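Local coordinates for amidohydrolase 3 domain-containing protein (Pyrococcus furiosus, PDB 3ICJ) that is uncharacterized but binds two zinc ions and, from its family, probably hydrolyses carbon-nitrogen bonds other than peptide bonds, at residues P95-L107 with H230-S243. Sequence-based numbering, arbitrary orientation.
With ZN (zinc ion), chain B.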
loop_
_atom_site.group_PDB
_atom_site.type_symbol
_atom_site.label_atom_id
_atom_site.label_comp_id
_atom_site.label_asym_id
_atom_site.label_seq_id
_atom_site.Cartn_x
_atom_site.Cartn_y
_atom_site.Cartn_z
ATOM N N PRO A 95 15.466 -10.988 6.133
ATOM C CA PRO A 95 15.011 -9.615 6.359
ATOM C C PRO A 95 13.486 -9.574 6.299
ATOM O O PRO A 95 12.872 -10.300 5.484
ATOM C CB PRO A 95 15.617 -8.840 5.173
ATOM C CG PRO A 95 16.792 -9.682 4.737
ATOM C CD PRO A 95 16.316 -11.091 4.925
ATOM N N ALA A 96 12.879 -8.788 7.191
ATOM C CA ALA A 96 11.439 -8.644 7.201
ATOM C C ALA A 96 10.953 -7.986 5.907
ATOM O O ALA A 96 11.710 -7.273 5.226
ATOM C CB ALA A 96 10.974 -7.856 8.430
ATOM N N PHE A 97 9.704 -8.273 5.554
ATOM C CA PHE A 97 9.104 -7.686 4.365
ATOM C C PHE A 97 8.960 -6.180 4.526
ATOM O O PHE A 97 8.800 -5.676 5.638
ATOM C CB PHE A 97 7.754 -8.331 4.057
ATOM C CG PHE A 97 7.868 -9.762 3.601
ATOM C CD1 PHE A 97 8.343 -10.059 2.336
ATOM C CD2 PHE A 97 7.524 -10.811 4.459
ATOM C CE1 PHE A 97 8.482 -11.390 1.908
ATOM C CE2 PHE A 97 7.632 -12.155 4.025
ATOM C CZ PHE A 97 8.124 -12.431 2.751
ATOM N N PHE A 98 9.032 -5.490 3.401
ATOM C CA PHE A 98 8.908 -4.053 3.337
ATOM C C PHE A 98 7.890 -3.851 2.227
ATOM O O PHE A 98 8.199 -4.087 1.055
ATOM C CB PHE A 98 10.280 -3.448 2.965
ATOM C CG PHE A 98 10.387 -1.932 3.123
ATOM C CD1 PHE A 98 11.525 -1.377 3.693
ATOM C CD2 PHE A 98 9.356 -1.070 2.732
ATOM C CE1 PHE A 98 11.657 0.017 3.845
ATOM C CE2 PHE A 98 9.475 0.326 2.883
ATOM C CZ PHE A 98 10.624 0.865 3.449
ATOM N N ASP A 99 6.672 -3.442 2.598
ATOM C CA ASP A 99 5.625 -3.129 1.631
ATOM C C ASP A 99 5.746 -1.655 1.226
ATOM O O ASP A 99 5.448 -0.751 2.010
ATOM C CB ASP A 99 4.238 -3.434 2.244
ATOM C CG ASP A 99 3.107 -3.425 1.213
ATOM O OD1 ASP A 99 3.047 -2.518 0.377
ATOM O OD2 ASP A 99 2.231 -4.308 1.255
ATOM N N SER A 100 6.176 -1.392 -0.004
ATOM C CA SER A 100 6.536 -0.017 -0.349
ATOM C C SER A 100 5.341 0.910 -0.661
ATOM O O SER A 100 5.534 2.100 -0.866
ATOM C CB SER A 100 7.574 0.011 -1.471
ATOM O OG SER A 100 7.218 -0.869 -2.517
ATOM N N HIS A 101 4.120 0.363 -0.698
ATOM C CA HIS A 101 2.912 1.148 -1.008
ATOM C C HIS A 101 1.657 0.533 -0.408
ATOM O O HIS A 101 1.125 -0.449 -0.937
ATOM C CB HIS A 101 2.757 1.260 -2.542
ATOM C CG HIS A 101 1.616 2.116 -3.004
ATOM N ND1 HIS A 101 1.792 3.167 -3.878
ATOM C CD2 HIS A 101 0.282 2.049 -2.761
ATOM C CE1 HIS A 101 0.621 3.728 -4.129
ATOM N NE2 HIS A 101 -0.311 3.068 -3.467
ATOM N N LEU A 102 1.146 1.135 0.662
ATOM C CA LEU A 102 -0.170 0.769 1.143
ATOM C C LEU A 102 -0.851 1.908 1.904
ATOM O O LEU A 102 -0.248 2.959 2.165
ATOM C CB LEU A 102 -0.137 -0.541 1.963
ATOM C CG LEU A 102 0.889 -0.756 3.074
ATOM C CD1 LEU A 102 0.648 0.235 4.201
ATOM C CD2 LEU A 102 0.770 -2.185 3.594
ATOM N N HIS A 103 -2.095 1.671 2.300
ATOM C CA HIS A 103 -2.872 2.687 3.002
ATOM C C HIS A 103 -3.267 2.130 4.346
ATOM O O HIS A 103 -4.255 1.402 4.456
ATOM C CB HIS A 103 -4.083 3.087 2.172
ATOM C CG HIS A 103 -3.726 3.542 0.791
ATOM N ND1 HIS A 103 -3.468 4.863 0.490
ATOM C CD2 HIS A 103 -3.551 2.850 -0.360
ATOM C CE1 HIS A 103 -3.160 4.967 -0.791
ATOM N NE2 HIS A 103 -3.197 3.761 -1.328
ATOM N N LEU A 104 -2.470 2.461 5.368
ATOM C CA LEU A 104 -2.648 1.909 6.719
ATOM C C LEU A 104 -4.004 2.268 7.317
ATOM O O LEU A 104 -4.618 1.439 7.983
ATOM C CB LEU A 104 -1.544 2.405 7.686
ATOM C CG LEU A 104 -0.137 1.858 7.581
ATOM C CD1 LEU A 104 0.745 2.453 8.670
ATOM C CD2 LEU A 104 -0.170 0.347 7.696
ATOM N N ASP A 105 -4.460 3.507 7.109
ATOM C CA ASP A 105 -5.782 3.912 7.624
ATOM C C ASP A 105 -6.925 3.106 6.976
ATOM O O ASP A 105 -7.796 2.552 7.669
ATOM C CB ASP A 105 -6.017 5.444 7.508
ATOM C CG ASP A 105 -5.646 6.032 6.119
ATOM O OD1 ASP A 105 -5.191 5.311 5.187
ATOM O OD2 ASP A 105 -5.798 7.264 5.972
ATOM N N GLU A 106 -6.907 3.039 5.649
ATOM C CA GLU A 106 -7.897 2.272 4.887
ATOM C C GLU A 106 -7.825 0.772 5.168
ATOM O O GLU A 106 -8.860 0.117 5.253
ATOM C CB GLU A 106 -7.742 2.530 3.388
ATOM C CG GLU A 106 -8.208 3.905 2.930
ATOM C CD GLU A 106 -8.141 4.062 1.415
ATOM O OE1 GLU A 106 -7.353 4.904 0.927
ATOM O OE2 GLU A 106 -8.873 3.332 0.706
ATOM N N LEU A 107 -6.614 0.223 5.317
ATOM C CA LEU A 107 -6.470 -1.184 5.713
ATOM C C LEU A 107 -7.129 -1.413 7.074
ATOM O O LEU A 107 -7.873 -2.367 7.240
ATOM C CB LEU A 107 -5.005 -1.658 5.742
ATOM C CG LEU A 107 -4.721 -3.063 6.332
ATOM C CD1 LEU A 107 -5.517 -4.212 5.645
ATOM C CD2 LEU A 107 -3.208 -3.379 6.321
ATOM N N HIS A 230 -1.973 -6.359 12.029
ATOM C CA HIS A 230 -2.219 -7.297 10.944
ATOM C C HIS A 230 -0.937 -7.488 10.128
ATOM O O HIS A 230 -0.541 -8.627 9.867
ATOM C CB HIS A 230 -3.374 -6.781 10.081
ATOM C CG HIS A 230 -3.674 -7.615 8.873
ATOM N ND1 HIS A 230 -4.326 -8.827 8.942
ATOM C CD2 HIS A 230 -3.448 -7.381 7.556
ATOM C CE1 HIS A 230 -4.478 -9.313 7.724
ATOM N NE2 HIS A 230 -3.945 -8.459 6.865
ATOM N N LEU A 231 -0.275 -6.381 9.787
ATOM C CA LEU A 231 0.934 -6.406 8.972
ATOM C C LEU A 231 2.110 -7.115 9.658
ATOM O O LEU A 231 2.818 -7.914 9.016
ATOM C CB LEU A 231 1.344 -4.989 8.553
ATOM C CG LEU A 231 0.416 -4.401 7.484
ATOM C CD1 LEU A 231 0.602 -2.895 7.411
ATOM C CD2 LEU A 231 0.624 -5.040 6.118
ATOM N N LEU A 232 2.301 -6.821 10.947
ATOM C CA LEU A 232 3.339 -7.460 11.756
ATOM C C LEU A 232 3.180 -8.980 11.836
ATOM O O LEU A 232 4.170 -9.704 11.685
ATOM C CB LEU A 232 3.419 -6.846 13.161
ATOM C CG LEU A 232 4.019 -5.431 13.272
ATOM C CD1 LEU A 232 3.855 -4.953 14.706
ATOM C CD2 LEU A 232 5.487 -5.378 12.830
ATOM N N SER A 233 1.944 -9.457 12.029
ATOM C CA SER A 233 1.661 -10.894 12.044
ATOM C C SER A 233 1.958 -11.568 10.711
ATOM O O SER A 233 2.144 -12.767 10.679
ATOM C CB SER A 233 0.206 -11.181 12.426
ATOM O OG SER A 233 -0.627 -10.984 11.295
ATOM N N LEU A 234 1.953 -10.800 9.624
ATOM C CA LEU A 234 2.337 -11.287 8.291
ATOM C C LEU A 234 3.838 -11.124 7.965
ATOM O O LEU A 234 4.268 -11.429 6.858
ATOM C CB LEU A 234 1.474 -10.623 7.201
ATOM C CG LEU A 234 -0.039 -10.850 7.305
ATOM C CD1 LEU A 234 -0.766 -9.873 6.423
ATOM C CD2 LEU A 234 -0.436 -12.295 6.949
ATOM N N GLY A 235 4.625 -10.638 8.924
ATOM C CA GLY A 235 6.060 -10.443 8.734
ATOM C C GLY A 235 6.494 -9.156 8.043
ATOM O O GLY A 235 7.632 -9.061 7.579
ATOM N N VAL A 236 5.599 -8.167 7.974
ATOM C CA VAL A 236 5.891 -6.872 7.358
ATOM C C VAL A 236 6.222 -5.876 8.472
ATOM O O VAL A 236 5.382 -5.595 9.353
ATOM C CB VAL A 236 4.678 -6.332 6.501
ATOM C CG1 VAL A 236 4.998 -4.970 5.866
ATOM C CG2 VAL A 236 4.257 -7.346 5.441
ATOM N N HIS A 237 7.445 -5.363 8.456
ATOM C CA HIS A 237 7.916 -4.467 9.527
ATOM C C HIS A 237 8.117 -3.020 9.085
ATOM O O HIS A 237 8.449 -2.180 9.915
ATOM C CB HIS A 237 9.240 -4.967 10.115
ATOM C CG HIS A 237 9.139 -6.246 10.887
ATOM N ND1 HIS A 237 10.111 -6.635 11.784
ATOM C CD2 HIS A 237 8.231 -7.252 10.858
ATOM C CE1 HIS A 237 9.787 -7.808 12.303
ATOM N NE2 HIS A 237 8.658 -8.211 11.746
ATOM N N SER A 238 7.981 -2.745 7.784
ATOM C CA SER A 238 8.158 -1.386 7.239
ATOM C C SER A 238 7.189 -1.172 6.086
ATOM O O SER A 238 6.913 -2.113 5.330
ATOM C CB SER A 238 9.607 -1.142 6.748
ATOM O OG SER A 238 10.589 -1.711 7.603
ATOM N N VAL A 239 6.658 0.046 5.960
ATOM C CA VAL A 239 5.657 0.362 4.946
ATOM C C VAL A 239 5.891 1.739 4.343
ATOM O O VAL A 239 6.370 2.656 5.020
ATOM C CB VAL A 239 4.177 0.289 5.462
ATOM C CG1 VAL A 239 3.791 -1.140 5.842
ATOM C CG2 VAL A 239 3.942 1.227 6.642
ATOM N N GLY A 240 5.590 1.876 3.059
ATOM C CA GLY A 240 5.410 3.202 2.492
ATOM C C GLY A 240 3.937 3.477 2.652
ATOM O O GLY A 240 3.101 2.782 2.053
ATOM N N PHE A 241 3.600 4.442 3.505
ATOM C CA PHE A 241 2.198 4.809 3.740
ATOM C C PHE A 241 1.840 5.975 2.805
ATOM O O PHE A 241 2.307 7.112 3.002
ATOM C CB PHE A 241 2.039 5.135 5.236
ATOM C CG PHE A 241 0.627 5.508 5.694
ATOM C CD1 PHE A 241 -0.491 5.467 4.843
ATOM C CD2 PHE A 241 0.433 5.861 7.020
ATOM C CE1 PHE A 241 -1.768 5.815 5.307
ATOM C CE2 PHE A 241 -0.840 6.211 7.515
ATOM C CZ PHE A 241 -1.952 6.172 6.651
ATOM N N MET A 242 1.011 5.694 1.789
ATOM C CA MET A 242 0.699 6.667 0.730
ATOM C C MET A 242 -0.569 7.428 1.068
ATOM O O MET A 242 -1.424 6.890 1.743
ATOM C CB MET A 242 0.465 5.978 -0.625
ATOM C CG MET A 242 1.675 5.306 -1.273
ATOM S SD MET A 242 3.106 6.329 -1.665
ATOM C CE MET A 242 4.070 5.531 -0.402
ATOM N N SER A 243 -0.681 8.659 0.562
ATOM C CA SER A 243 -1.871 9.517 0.742
ATOM C C SER A 243 -2.246 9.759 2.209
ATOM O O SER A 243 -3.386 9.530 2.611
ATOM C CB SER A 243 -3.071 8.951 -0.035
ATOM O OG SER A 243 -2.765 8.826 -1.409
HETATM ZN ZN ZN B . -2.587 3.332 -3.513
HETATM O O HOH W 1 11.023 -4.234 6.934
HETATM O O HOH W 2 -4.491 6.700 2.709
HETATM O O HOH W 3 -5.104 9.615 4.941
#
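Phe-97 to Leu-102 pairs in parallel with Val-236 to Met-242, the two strand axes running 16° apart, and the pair joins two neighbouring strands of the (beta/alpha)8 barrel, as in the amidohydrolase family, the first ending in the His-X-His zinc motif. Six backbone hydrogen bonds make the ladder, beginning with Phe-97 N to Gly-235 O and ending with Met-242 N to Leu-102 O. The partners shift by one residue between Asp-99/Val-239 and Leu-102/Phe-241, which defines a beta bulge. At this bulge Asp-99 OD1 accepts His-101 N through its anti lone pair, closing an Asx turn, while Asp-99 OD2 bonds Thr-433. Gly-240 CA lies against Ser-100 O, 3.5 Å away, where the two backbones come close.

Apolar side chains join the strand pair to helices 104-112 and 217-233. Leu-102 CD2 and Leu-231 CD2 meet tip to tip at 3.8 Å, and Leu-102 CD1 lies 3.7 Å from Val-239 CB. Leu-104 CD2 presses against Leu-231 CD1 at 3.3 Å, a closer approach than methyl groups normally make. Leu-104 CB also stands over the centre of the Phe-241 ring, 3.9 Å from its centroid, while the Asp-105 carboxylate, turned 77° from that ring, reaches its edge.

Metal-site contacts lie at the C-terminal end of the pair. His-101 NE2 and His-103 NE2 each bind the zinc ion at 2.3 Å, with Lys-296, a carboxylated lysine, and Asp-434 completing the site. Glu-372 takes the hydrogen bond of His-101 ND1, which should fix the ring's rotation. The N-H of His-103 ND1 is shared between a water and, weakly, Met-242 O. With its CG anti to the carbonyl carbon (chi1 -67°), Met-242 lays CG over the centre of the His-101 ring, 3.4 Å from the centroid.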